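Local coordinates for protein rhamnosidase B (Bacillus sp., PDB 2OKX) that hydrolyses terminal alpha-L-rhamnose residues from glycosides as a family 78 glycoside hydrolase, probably inverting the configuration at the anomeric carbon, at residues 196-201 with 530-535; 441-446 with 503-508; 445-450 with 526-531; 558-563 with 861-866. One frame throughout, in Å; residues are numbered along the deposited sequence. Where two conformers were deposited one is given.

Contact 1 (196-201 with 530-535); sequences PFLTEE and TYPVAE
T199 and T530 hold two loop segments together through a pair of bonds. The backbone N of T199 gives a nearly straight hydrogen bond to T530 O, 2.8 Å, and T530 N answers by donating to T199 OG1 at 3.0 Å. With chi1 at 69°, OG1 of T199 sits between its own N and carbonyl carbon, turned to T530 N, while CG2 packs 3.7 Å from P532 CA. A valine in place of T199 would probably leave T530 N without its acceptor, with the other bond, from T199 N to T530 O, still in place. Here the packing is close: L198 CD2 rests 3.7 Å from Y531 CA, and T530 OG1 bonds back to Y531 O. Toward P196, a partly exposed residue, these bonds give way to van der Waals touching around two prolines and the hydroxyl end of Y531. P196 CG meets P532 CG at 3.6 Å, and P196 CD approaches the tyrosine obliquely, 3.3 Å from Y531 OH; P532 CD covers a face of that same ring near its rim. The 196-201 loop leads from strand 189-192 into strand 201-203, and the 530-535 loop leaves strand 520-528 for strand 538-541, with Y531 and P196 both leaning on helix 595-603.

Contact 2 (441-446 with 503-508); sequences IDLGAE and RGFRYL
Antiparallel pairing of strands 436-443 and 507-513 in the concanavalin-like domain makes this buried contact, which ends in a salt bridge between D442 and R506. I441 and L508 form the hydrogen-bonded pair: I441 N reaches L508 O and L508 N reaches I441 O, each at 2.8 Å. Next along come D442 and Y507, a non-hydrogen-bonded pair, and then L443 N donates to R506 O. On their other side R506 and Y507 both face V468 of strand 462-472, a classic beta bulge. R506, extended from CG to NE, grips the D442 carboxylate side-on. Its NE gives OD1 a 2.9 Å bond, straight at 177° and in the guanidinium plane, and NH2 gives OD2 a bond of 3.0 Å on the syn lone pair. The two flat groups lie 28° apart. OD1 takes a second bond, 2.7 Å from G444 N and from above the carboxylate plane, which makes an Asx turn where the chain rounds the corner out of its strand. G444 O covers one face of the guanidinium and Y507 OH the other, while NH1 pairs with D835 in a second salt bridge. Just before the corner, L443 CD1 meets F505 CE1 at 3.6 Å, the two side chains crossing at about a right angle.

Contact 3 (445-450 with 526-531); sequences AERSGF and IRQSTY
R447 has CG anti to its carbonyl carbon (chi1 -69°) and Q528 has CG anti to its backbone N (chi1 179°); both then run extended, and the two side chains cross at about a right angle. R447 NH1 gives Q528 OE1 a hydrogen bond of 2.9 Å, near the guanidinium plane but tilted from the amide plane. OE1 also lies against the aliphatic part of the arginine, 3.3 Å from R447 CG. A water accepts from Q528 NE2 at 3.0 Å and, weakly, from R447 NH1. With alanine in place of R447, Q528 OE1 would probably lose this donor and the amide would be freer to turn. I526 fills in beside them, its CG2 3.9 Å from R447 CD and its CD1 3.6 Å from G449 N.

From the corner at G449 the backbones pair antiparallel, G449 with Q528 and F450 with R527, while strand 446-448 itself runs at 76° to 526-528. F450 and R527 exchange bonds both ways, S529 N donates to S448 O, and G449 faces Q528 so closely that a CB would collide with R527 O. F450 CE2 packs 3.7 Å from S529 CB, while R527 sends its guanidinium off to E200. S448 N is buried with no partner in the model. Strand 520-528 pairs with both 450-457 and 201-203, strand 446-448 pairs with 503-505, and helix 544-559 packs against R447 and Q528 through H555 and L559.

Contact 4 (558-563 with 861-866); sequences RLCMED and CHAWSA
C560 and A863 join the end of helix 544-559 to a short 3-10 turn, 863-865, inside the six-hairpin glycosidase domain, the alpha-helical barrel of this family. C560 is the first residue to leave the helix, and from its CB onward the side chain meets the opposite loop. CB comes up against the methyl of A863, 3.4 Å from A863 CB and tighter than usual van der Waals contact. With SG turned anti to the carbonyl carbon (chi1 -71°), the sulphur reaches the start of the turn: it stands 3.6 Å from A863 CB, and A863 N points a weak hydrogen bond at it, 3.4 Å long with an angle of 143° at the hydrogen. C560 SG also lies 3.9 Å from C861 O and 4.3 Å from C861 SG, near but unlinked, so the two cysteines form no disulphide. E583 of helix 577-590 touches both C560 and A863, while C861 also packs on T556, about one turn back in helix 544-559. The thiol of C861, placed anti to its backbone N, meets two carbons of L559 alike, CB and CD1, each 4.1 Å from C861 SG.

Overall arrangement
Contacts 2 and 3 start from the same stretch, sharing A445 and E446, with centres 9 Å apart; contact 2 joins strand 436-443 to 507-513 and contact 3 pairs the chain after 446-448 with 520-528. Contact 3 ends on the stretch where contact 1 begins its second segment, sharing T530 and Y531, their centres 10 Å apart, and E200 bridges to R527. Contact 2 is nested inside the loop closed by contact 1, and contact 4 follows in series. Centre to centre it lies 12 Å from contact 3 and 13 Å from contact 1, tied by Y531 N to M561 O and E535 to R558. The set thus runs from the beta domains to the helical barrel of the six-hairpin glycosidase domain, which by family probably carries the active site.

Contact 1 (196-201 with 530-535)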
loop_
_atom_site.group_PDB
_atom_site.type_symbol
_atom_site.label_atom_id
_atom_site.label_comp_id
_atom_site.label_asym_id
_atom_site.label_seq_id
_atom_site.Cartn_x
_atom_site.Cartn_y
_atom_site.Cartn_z
ATOM N N PRO A 196 12.870 12.595 8.543
ATOM C CA PRO A 196 14.135 12.593 7.805
ATOM C C PRO A 196 13.900 11.952 6.441
ATOM O O PRO A 196 12.784 11.525 6.142
ATOM C CB PRO A 196 15.054 11.762 8.700
ATOM C CG PRO A 196 14.106 10.822 9.380
ATOM C CD PRO A 196 12.942 11.723 9.727
ATOM N N PHE A 197 14.941 11.886 5.618
ATOM C CA PHE A 197 14.815 11.301 4.290
ATOM C C PHE A 197 14.826 9.776 4.315
ATOM O O PHE A 197 15.352 9.160 5.240
ATOM C CB PHE A 197 15.934 11.819 3.380
ATOM C CG PHE A 197 15.769 13.266 2.982
ATOM C CD1 PHE A 197 14.657 13.676 2.253
ATOM C CD2 PHE A 197 16.720 14.215 3.339
ATOM C CE1 PHE A 197 14.491 15.012 1.883
ATOM C CE2 PHE A 197 16.565 15.554 2.974
ATOM C CZ PHE A 197 15.446 15.951 2.243
ATOM N N LEU A 198 14.233 9.172 3.290
ATOM C CA LEU A 198 14.171 7.720 3.200
ATOM C C LEU A 198 15.513 7.154 2.755
ATOM O O LEU A 198 16.375 7.872 2.243
ATOM C CB LEU A 198 13.083 7.286 2.208
ATOM C CG LEU A 198 11.647 7.779 2.445
ATOM C CD1 LEU A 198 10.693 7.009 1.534
ATOM C CD2 LEU A 198 11.254 7.574 3.901
ATOM N N THR A 199 15.688 5.857 2.962
ATOM C CA THR A 199 16.916 5.196 2.561
ATOM C C THR A 199 16.783 4.859 1.087
ATOM O O THR A 199 15.721 5.000 0.495
ATOM C CB THR A 199 17.104 3.843 3.279
ATOM O OG1 THR A 199 16.125 2.920 2.787
ATOM C CG2 THR A 199 16.938 3.983 4.777
ATOM N N GLU A 200 17.883 4.427 0.497
ATOM C CA GLU A 200 17.886 3.962 -0.874
ATOM C C GLU A 200 19.178 3.178 -0.993
ATOM O O GLU A 200 20.259 3.750 -1.122
ATOM C CB GLU A 200 17.822 5.105 -1.896
ATOM C CG GLU A 200 17.712 4.568 -3.331
ATOM C CD GLU A 200 16.974 5.494 -4.296
ATOM O OE1 GLU A 200 17.184 5.354 -5.518
ATOM O OE2 GLU A 200 16.175 6.344 -3.841
ATOM N N GLU A 201 19.066 1.857 -0.888
ATOM C CA GLU A 201 20.245 1.017 -0.966
ATOM C C GLU A 201 20.118 -0.054 -2.026
ATOM O O GLU A 201 19.123 -0.779 -2.108
ATOM C CB GLU A 201 20.579 0.401 0.405
ATOM C CG GLU A 201 19.613 -0.624 0.949
ATOM C CD GLU A 201 19.970 -1.070 2.372
ATOM O OE1 GLU A 201 21.070 -1.619 2.588
ATOM O OE2 GLU A 201 19.141 -0.869 3.283
ATOM N N THR A 530 13.132 2.608 2.404
ATOM C CA THR A 530 12.228 2.610 3.548
ATOM C C THR A 530 12.565 3.778 4.458
ATOM O O THR A 530 13.530 4.504 4.230
ATOM C CB THR A 530 12.367 1.329 4.407
ATOM O OG1 THR A 530 13.603 1.379 5.134
ATOM C CG2 THR A 530 12.360 0.078 3.530
ATOM N N TYR A 531 11.759 3.954 5.497
ATOM C CA TYR A 531 12.014 4.995 6.472
ATOM C C TYR A 531 13.374 4.598 7.044
ATOM O O TYR A 531 13.694 3.413 7.102
ATOM C CB TYR A 531 10.935 4.965 7.560
ATOM C CG TYR A 531 11.044 6.091 8.561
ATOM C CD1 TYR A 531 11.815 5.954 9.718
ATOM C CD2 TYR A 531 10.402 7.310 8.333
ATOM C CE1 TYR A 531 11.941 7.004 10.623
ATOM C CE2 TYR A 531 10.526 8.368 9.225
ATOM C CZ TYR A 531 11.294 8.209 10.368
ATOM O OH TYR A 531 11.405 9.254 11.258
ATOM N N PRO A 532 14.199 5.577 7.453
ATOM C CA PRO A 532 15.515 5.246 8.006
ATOM C C PRO A 532 15.447 4.514 9.343
ATOM O O PRO A 532 15.280 5.131 10.391
ATOM C CB PRO A 532 16.198 6.610 8.115
ATOM C CG PRO A 532 15.047 7.531 8.395
ATOM C CD PRO A 532 13.988 7.037 7.431
ATOM N N VAL A 533 15.575 3.191 9.296
ATOM C CA VAL A 533 15.540 2.381 10.506
ATOM C C VAL A 533 16.804 1.544 10.633
ATOM O O VAL A 533 17.325 1.029 9.640
ATOM C CB VAL A 533 14.328 1.411 10.517
ATOM C CG1 VAL A 533 13.030 2.189 10.601
ATOM C CG2 VAL A 533 14.352 0.536 9.263
ATOM N N ALA A 534 17.304 1.426 11.857
ATOM C CA ALA A 534 18.479 0.616 12.132
ATOM C C ALA A 534 17.972 -0.511 13.030
ATOM O O ALA A 534 16.988 -0.342 13.744
ATOM C CB ALA A 534 19.550 1.439 12.847
ATOM N N GLU A 535 18.632 -1.662 12.988
ATOM C CA GLU A 535 18.194 -2.797 13.786
ATOM C C GLU A 535 18.599 -2.657 15.245
ATOM O O GLU A 535 19.306 -3.501 15.797
ATOM C CB GLU A 535 18.734 -4.088 13.158
ATOM C CG GLU A 535 18.124 -4.314 11.768
ATOM C CD GLU A 535 18.513 -5.632 11.106
ATOM O OE1 GLU A 535 17.892 -5.964 10.080
ATOM O OE2 GLU A 535 19.429 -6.327 11.586
#

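Contact 2 (441-446 with 503-508)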
loop_
_atom_site.group_PDB
_atom_site.type_symbol
_atom_site.label_atom_id
_atom_site.label_comp_id
_atom_site.label_asym_id
_atom_site.label_seq_id
_atom_site.Cartn_x
_atom_site.Cartn_y
_atom_site.Cartn_z
ATOM N N ILE A 441 13.605 -13.824 -11.375
ATOM C CA ILE A 441 14.649 -13.420 -10.444
ATOM C C ILE A 441 14.087 -13.426 -9.029
ATOM O O ILE A 441 13.077 -12.782 -8.773
ATOM C CB ILE A 441 15.131 -11.984 -10.769
ATOM C CG1 ILE A 441 15.589 -11.900 -12.232
ATOM C CG2 ILE A 441 16.239 -11.574 -9.825
ATOM C CD1 ILE A 441 16.717 -12.823 -12.575
ATOM N N ASP A 442 14.741 -14.140 -8.119
ATOM C CA ASP A 442 14.288 -14.212 -6.727
ATOM C C ASP A 442 15.144 -13.315 -5.841
ATOM O O ASP A 442 16.344 -13.547 -5.688
ATOM C CB ASP A 442 14.369 -15.660 -6.221
ATOM C CG ASP A 442 13.778 -15.837 -4.824
ATOM O OD1 ASP A 442 13.335 -14.841 -4.208
ATOM O OD2 ASP A 442 13.757 -16.989 -4.342
ATOM N N LEU A 443 14.526 -12.289 -5.259
ATOM C CA LEU A 443 15.247 -11.380 -4.374
ATOM C C LEU A 443 15.664 -12.092 -3.082
ATOM O O LEU A 443 16.561 -11.631 -2.384
ATOM C CB LEU A 443 14.381 -10.161 -4.023
ATOM C CG LEU A 443 14.015 -9.208 -5.163
ATOM C CD1 LEU A 443 13.362 -7.954 -4.588
ATOM C CD2 LEU A 443 15.271 -8.840 -5.947
ATOM N N GLY A 444 15.008 -13.209 -2.771
ATOM C CA GLY A 444 15.330 -13.956 -1.562
ATOM C C GLY A 444 14.338 -13.654 -0.453
ATOM O O GLY A 444 14.156 -14.436 0.482
ATOM N N ALA A 445 13.694 -12.502 -0.569
ATOM C CA ALA A 445 12.702 -12.064 0.397
ATOM C C ALA A 445 11.923 -10.925 -0.229
ATOM O O ALA A 445 12.319 -10.373 -1.253
ATOM C CB ALA A 445 13.382 -11.582 1.680
ATOM N N GLU A 446 10.807 -10.579 0.387
ATOM C CA GLU A 446 10.005 -9.478 -0.100
ATOM C C GLU A 446 10.863 -8.226 0.059
ATOM O O GLU A 446 11.644 -8.122 1.007
ATOM C CB GLU A 446 8.741 -9.349 0.753
ATOM C CG GLU A 446 7.792 -8.227 0.348
ATOM C CD GLU A 446 6.601 -8.725 -0.454
ATOM O OE1 GLU A 446 5.640 -7.944 -0.634
ATOM O OE2 GLU A 446 6.621 -9.892 -0.903
ATOM N N ARG A 503 7.733 -0.385 -6.116
ATOM C CA ARG A 503 7.028 -1.657 -6.219
ATOM C C ARG A 503 7.470 -2.585 -5.092
ATOM O O ARG A 503 8.621 -2.543 -4.661
ATOM C CB ARG A 503 7.304 -2.335 -7.566
ATOM C CG ARG A 503 6.743 -1.573 -8.758
ATOM C CD ARG A 503 6.961 -2.307 -10.066
ATOM N NE ARG A 503 6.504 -1.487 -11.187
ATOM C CZ ARG A 503 7.176 -0.448 -11.674
ATOM N NH1 ARG A 503 8.349 -0.102 -11.153
ATOM N NH2 ARG A 503 6.658 0.272 -12.657
ATOM N N GLY A 504 6.543 -3.411 -4.617
ATOM C CA GLY A 504 6.851 -4.354 -3.557
ATOM C C GLY A 504 6.657 -5.738 -4.141
ATOM O O GLY A 504 5.642 -6.000 -4.791
ATOM N N PHE A 505 7.625 -6.622 -3.930
ATOM C CA PHE A 505 7.548 -7.973 -4.473
ATOM C C PHE A 505 8.765 -8.771 -4.020
ATOM O O PHE A 505 9.700 -8.218 -3.444
ATOM C CB PHE A 505 7.558 -7.901 -6.005
ATOM C CG PHE A 505 8.828 -7.319 -6.568
ATOM C CD1 PHE A 505 9.897 -8.143 -6.909
ATOM C CD2 PHE A 505 8.981 -5.941 -6.695
ATOM C CE1 PHE A 505 11.101 -7.605 -7.366
ATOM C CE2 PHE A 505 10.185 -5.389 -7.151
ATOM C CZ PHE A 505 11.247 -6.223 -7.487
ATOM N N ARG A 506 8.742 -10.074 -4.271
ATOM C CA ARG A 506 9.884 -10.915 -3.948
ATOM C C ARG A 506 10.460 -11.485 -5.241
ATOM O O ARG A 506 11.672 -11.551 -5.409
ATOM C CB ARG A 506 9.505 -12.082 -3.022
ATOM C CG ARG A 506 10.617 -13.129 -2.965
ATOM C CD ARG A 506 10.482 -14.185 -1.860
ATOM N NE ARG A 506 11.514 -15.210 -2.036
ATOM C CZ ARG A 506 11.646 -16.308 -1.291
ATOM N NH1 ARG A 506 10.818 -16.553 -0.286
ATOM N NH2 ARG A 506 12.598 -17.186 -1.580
ATOM N N TYR A 507 9.580 -11.891 -6.153
ATOM C CA TYR A 507 10.006 -12.490 -7.419
ATOM C C TYR A 507 9.754 -11.549 -8.586
ATOM O O TYR A 507 8.672 -10.990 -8.711
ATOM C CB TYR A 507 9.239 -13.791 -7.663
ATOM C CG TYR A 507 9.293 -14.748 -6.494
ATOM C CD1 TYR A 507 10.330 -15.679 -6.369
ATOM C CD2 TYR A 507 8.304 -14.724 -5.515
ATOM C CE1 TYR A 507 10.374 -16.569 -5.290
ATOM C CE2 TYR A 507 8.338 -15.604 -4.436
ATOM C CZ TYR A 507 9.370 -16.523 -4.331
ATOM O OH TYR A 507 9.370 -17.411 -3.282
ATOM N N LEU A 508 10.755 -11.387 -9.444
ATOM C CA LEU A 508 10.618 -10.513 -10.598
ATOM C C LEU A 508 10.661 -11.288 -11.905
ATOM O O LEU A 508 11.633 -11.988 -12.201
ATOM C CB LEU A 508 11.730 -9.462 -10.608
ATOM C CG LEU A 508 11.665 -8.417 -11.732
ATOM C CD1 LEU A 508 10.487 -7.480 -11.497
ATOM C CD2 LEU A 508 12.960 -7.618 -11.768
#

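Contact 3 (445-450 with 526-531)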
loop_
_atom_site.group_PDB
_atom_site.type_symbol
_atom_site.label_atom_id
_atom_site.label_comp_id
_atom_site.label_asym_id
_atom_site.label_seq_id
_atom_site.Cartn_x
_atom_site.Cartn_y
_atom_site.Cartn_z
ATOM N N ALA A 445 13.694 -12.502 -0.569
ATOM C CA ALA A 445 12.702 -12.064 0.397
ATOM C C ALA A 445 11.923 -10.925 -0.229
ATOM O O ALA A 445 12.319 -10.373 -1.253
ATOM C CB ALA A 445 13.382 -11.582 1.680
ATOM N N GLU A 446 10.807 -10.579 0.387
ATOM C CA GLU A 446 10.005 -9.478 -0.100
ATOM C C GLU A 446 10.863 -8.226 0.059
ATOM O O GLU A 446 11.644 -8.122 1.007
ATOM C CB GLU A 446 8.741 -9.349 0.753
ATOM C CG GLU A 446 7.792 -8.227 0.348
ATOM C CD GLU A 446 6.601 -8.725 -0.454
ATOM O OE1 GLU A 446 5.640 -7.944 -0.634
ATOM O OE2 GLU A 446 6.621 -9.892 -0.903
ATOM N N ARG A 447 10.751 -7.301 -0.889
ATOM C CA ARG A 447 11.468 -6.037 -0.804
ATOM C C ARG A 447 10.553 -4.950 -1.363
ATOM O O ARG A 447 9.524 -5.245 -1.975
ATOM C CB ARG A 447 12.805 -6.087 -1.562
ATOM C CG ARG A 447 13.850 -6.995 -0.893
ATOM C CD ARG A 447 15.276 -6.656 -1.313
ATOM N NE ARG A 447 16.273 -7.544 -0.707
ATOM C CZ ARG A 447 16.584 -7.572 0.589
ATOM N NH1 ARG A 447 15.986 -6.759 1.449
ATOM N NH2 ARG A 447 17.506 -8.420 1.030
ATOM N N SER A 448 10.908 -3.697 -1.124
ATOM C CA SER A 448 10.102 -2.580 -1.594
ATOM C C SER A 448 11.044 -1.506 -2.099
ATOM O O SER A 448 11.931 -1.054 -1.371
ATOM C CB SER A 448 9.244 -2.033 -0.448
ATOM O OG SER A 448 8.491 -0.900 -0.843
ATOM N N GLY A 449 10.863 -1.097 -3.347
ATOM C CA GLY A 449 11.744 -0.078 -3.879
ATOM C C GLY A 449 11.713 0.119 -5.378
ATOM O O GLY A 449 10.716 -0.169 -6.048
ATOM N N PHE A 450 12.838 0.589 -5.899
ATOM C CA PHE A 450 12.980 0.905 -7.313
ATOM C C PHE A 450 13.832 -0.086 -8.093
ATOM O O PHE A 450 15.034 -0.233 -7.847
ATOM C CB PHE A 450 13.552 2.318 -7.419
ATOM C CG PHE A 450 12.860 3.305 -6.515
ATOM C CD1 PHE A 450 11.564 3.740 -6.800
ATOM C CD2 PHE A 450 13.467 3.739 -5.342
ATOM C CE1 PHE A 450 10.885 4.590 -5.926
ATOM C CE2 PHE A 450 12.795 4.591 -4.457
ATOM C CZ PHE A 450 11.501 5.016 -4.752
ATOM N N ILE A 526 17.407 -4.129 -7.125
ATOM C CA ILE A 526 16.383 -3.239 -6.607
ATOM C C ILE A 526 17.038 -2.251 -5.662
ATOM O O ILE A 526 17.962 -2.602 -4.927
ATOM C CB ILE A 526 15.261 -3.995 -5.838
ATOM C CG1 ILE A 526 14.133 -3.014 -5.501
ATOM C CG2 ILE A 526 15.813 -4.627 -4.543
ATOM C CD1 ILE A 526 12.887 -3.654 -4.899
ATOM N N ARG A 527 16.605 -0.998 -5.719
ATOM C CA ARG A 527 17.128 -0.006 -4.800
ATOM C C ARG A 527 16.045 0.048 -3.738
ATOM O O ARG A 527 15.018 0.711 -3.906
ATOM C CB ARG A 527 17.314 1.354 -5.492
ATOM C CG ARG A 527 18.386 1.330 -6.588
ATOM C CD ARG A 527 18.606 2.702 -7.228
ATOM N NE ARG A 527 19.204 3.647 -6.290
ATOM C CZ ARG A 527 20.492 3.672 -5.959
ATOM N NH1 ARG A 527 21.345 2.805 -6.496
ATOM N NH2 ARG A 527 20.925 4.554 -5.071
ATOM N N GLN A 528 16.252 -0.702 -2.660
ATOM C CA GLN A 528 15.277 -0.746 -1.577
ATOM C C GLN A 528 15.188 0.614 -0.916
ATOM O O GLN A 528 16.200 1.293 -0.741
ATOM C CB GLN A 528 15.661 -1.814 -0.545
ATOM C CG GLN A 528 14.694 -1.903 0.630
ATOM C CD GLN A 528 14.855 -3.192 1.408
ATOM O OE1 GLN A 528 14.533 -4.271 0.914
ATOM N NE2 GLN A 528 15.368 -3.088 2.625
ATOM N N SER A 529 13.974 1.007 -0.549
ATOM C CA SER A 529 13.751 2.305 0.073
ATOM C C SER A 529 12.721 2.239 1.193
ATOM O O SER A 529 11.576 1.860 0.963
ATOM C CB SER A 529 13.280 3.310 -0.985
ATOM O OG SER A 529 12.918 4.545 -0.387
ATOM N N THR A 530 13.132 2.608 2.404
ATOM C CA THR A 530 12.228 2.610 3.548
ATOM C C THR A 530 12.565 3.778 4.458
ATOM O O THR A 530 13.530 4.504 4.230
ATOM C CB THR A 530 12.367 1.329 4.407
ATOM O OG1 THR A 530 13.603 1.379 5.134
ATOM C CG2 THR A 530 12.360 0.078 3.530
ATOM N N TYR A 531 11.759 3.954 5.497
ATOM C CA TYR A 531 12.014 4.995 6.472
ATOM C C TYR A 531 13.374 4.598 7.044
ATOM O O TYR A 531 13.694 3.413 7.102
ATOM C CB TYR A 531 10.935 4.965 7.560
ATOM C CG TYR A 531 11.044 6.091 8.561
ATOM C CD1 TYR A 531 11.815 5.954 9.718
ATOM C CD2 TYR A 531 10.402 7.310 8.333
ATOM C CE1 TYR A 531 11.941 7.004 10.623
ATOM C CE2 TYR A 531 10.526 8.368 9.225
ATOM C CZ TYR A 531 11.294 8.209 10.368
ATOM O OH TYR A 531 11.405 9.254 11.258
HETATM O O HOH W 1 16.431 -5.268 4.374
#

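Contact 4 (558-563 with 861-866)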
loop_
_atom_site.group_PDB
_atom_site.type_symbol
_atom_site.label_atom_id
_atom_site.label_comp_id
_atom_site.label_asym_id
_atom_site.label_seq_id
_atom_site.Cartn_x
_atom_site.Cartn_y
_atom_site.Cartn_z
ATOM N N ARG A 558 9.610 -3.092 8.597
ATOM C CA ARG A 558 10.551 -2.275 7.839
ATOM C C ARG A 558 9.960 -1.891 6.481
ATOM O O ARG A 558 9.949 -0.717 6.108
ATOM C CB ARG A 558 11.858 -3.053 7.657
ATOM C CG ARG A 558 12.965 -2.345 6.894
ATOM C CD ARG A 558 14.296 -3.017 7.218
ATOM N NE ARG A 558 14.182 -4.476 7.192
ATOM C CZ ARG A 558 14.943 -5.301 7.905
ATOM N NH1 ARG A 558 15.879 -4.811 8.708
ATOM N NH2 ARG A 558 14.763 -6.614 7.826
ATOM N N LEU A 559 9.462 -2.883 5.747
ATOM C CA LEU A 559 8.907 -2.636 4.418
ATOM C C LEU A 559 7.609 -1.837 4.411
ATOM O O LEU A 559 7.218 -1.290 3.377
ATOM C CB LEU A 559 8.694 -3.961 3.679
ATOM C CG LEU A 559 9.918 -4.844 3.436
ATOM C CD1 LEU A 559 9.492 -6.006 2.553
ATOM C CD2 LEU A 559 11.045 -4.051 2.768
ATOM N N CYS A 560 6.939 -1.777 5.555
ATOM C CA CYS A 560 5.697 -1.029 5.661
ATOM C C CYS A 560 5.926 0.331 6.301
ATOM O O CYS A 560 4.999 0.944 6.827
ATOM C CB CYS A 560 4.661 -1.814 6.463
ATOM S SG CYS A 560 4.036 -3.256 5.574
ATOM N N MET A 561 7.176 0.785 6.266
ATOM C CA MET A 561 7.536 2.090 6.799
ATOM C C MET A 561 8.173 2.896 5.669
ATOM O O MET A 561 9.341 2.695 5.332
ATOM C CB MET A 561 8.516 1.953 7.974
ATOM C CG MET A 561 7.872 1.458 9.266
ATOM S SD MET A 561 9.046 1.123 10.611
ATOM C CE MET A 561 9.401 2.786 11.199
ATOM N N GLU A 562 7.380 3.776 5.062
ATOM C CA GLU A 562 7.852 4.642 3.981
ATOM C C GLU A 562 7.882 6.033 4.606
ATOM O O GLU A 562 8.381 6.194 5.718
ATOM C CB GLU A 562 6.867 4.613 2.804
ATOM C CG GLU A 562 6.630 3.220 2.219
ATOM C CD GLU A 562 5.736 3.230 0.989
ATOM O OE1 GLU A 562 5.442 2.132 0.470
ATOM O OE2 GLU A 562 5.326 4.326 0.538
ATOM N N ASP A 563 7.349 7.034 3.908
ATOM C CA ASP A 563 7.301 8.383 4.471
ATOM C C ASP A 563 6.225 8.365 5.561
ATOM O O ASP A 563 6.139 9.270 6.396
ATOM C CB ASP A 563 6.959 9.404 3.388
ATOM C CG ASP A 563 5.649 9.103 2.703
ATOM O OD1 ASP A 563 4.673 9.848 2.938
ATOM O OD2 ASP A 563 5.596 8.113 1.941
ATOM N N CYS A 861 2.577 -9.280 2.824
ATOM C CA CYS A 861 3.374 -8.408 3.682
ATOM C C CYS A 861 2.525 -7.261 4.233
ATOM O O CYS A 861 2.403 -6.217 3.599
ATOM C CB CYS A 861 4.560 -7.848 2.877
ATOM S SG CYS A 861 5.726 -6.807 3.812
ATOM N N HIS A 862 1.939 -7.472 5.410
ATOM C CA HIS A 862 1.095 -6.474 6.076
ATOM C C HIS A 862 1.620 -6.317 7.498
ATOM O O HIS A 862 1.459 -7.218 8.320
ATOM C CB HIS A 862 -0.366 -6.949 6.130
ATOM C CG HIS A 862 -1.265 -6.268 5.144
ATOM N ND1 HIS A 862 -2.347 -5.502 5.526
ATOM C CD2 HIS A 862 -1.251 -6.249 3.792
ATOM C CE1 HIS A 862 -2.961 -5.041 4.451
ATOM N NE2 HIS A 862 -2.316 -5.481 3.385
ATOM N N ALA A 863 2.242 -5.179 7.787
ATOM C CA ALA A 863 2.805 -4.958 9.114
ATOM C C ALA A 863 1.764 -4.958 10.225
ATOM O O ALA A 863 2.118 -5.039 11.398
ATOM C CB ALA A 863 3.614 -3.654 9.145
ATOM N N TRP A 864 0.483 -4.868 9.880
ATOM C CA TRP A 864 -0.525 -4.889 10.930
ATOM C C TRP A 864 -0.585 -6.307 11.511
ATOM O O TRP A 864 -1.219 -6.550 12.542
ATOM C CB TRP A 864 -1.891 -4.412 10.389
ATOM C CG TRP A 864 -2.730 -5.399 9.608
ATOM C CD1 TRP A 864 -2.344 -6.608 9.095
ATOM C CD2 TRP A 864 -4.112 -5.240 9.256
ATOM N NE1 TRP A 864 -3.404 -7.213 8.450
ATOM C CE2 TRP A 864 -4.499 -6.392 8.534
ATOM C CE3 TRP A 864 -5.061 -4.231 9.482
ATOM C CZ2 TRP A 864 -5.799 -6.566 8.036
ATOM C CZ3 TRP A 864 -6.355 -4.404 8.989
ATOM C CH2 TRP A 864 -6.709 -5.566 8.274
ATOM N N SER A 865 0.133 -7.221 10.858
ATOM C CA SER A 865 0.207 -8.628 11.256
ATOM C C SER A 865 1.528 -8.984 11.955
ATOM O O SER A 865 1.776 -10.157 12.234
ATOM C CB SER A 865 0.082 -9.532 10.023
ATOM O OG SER A 865 -1.176 -9.402 9.384
ATOM N N ALA A 866 2.367 -7.989 12.240
ATOM C CA ALA A 866 3.672 -8.255 12.860
ATOM C C ALA A 866 3.692 -8.376 14.387
ATOM O O ALA A 866 4.720 -8.121 15.022
ATOM C CB ALA A 866 4.679 -7.183 12.415
#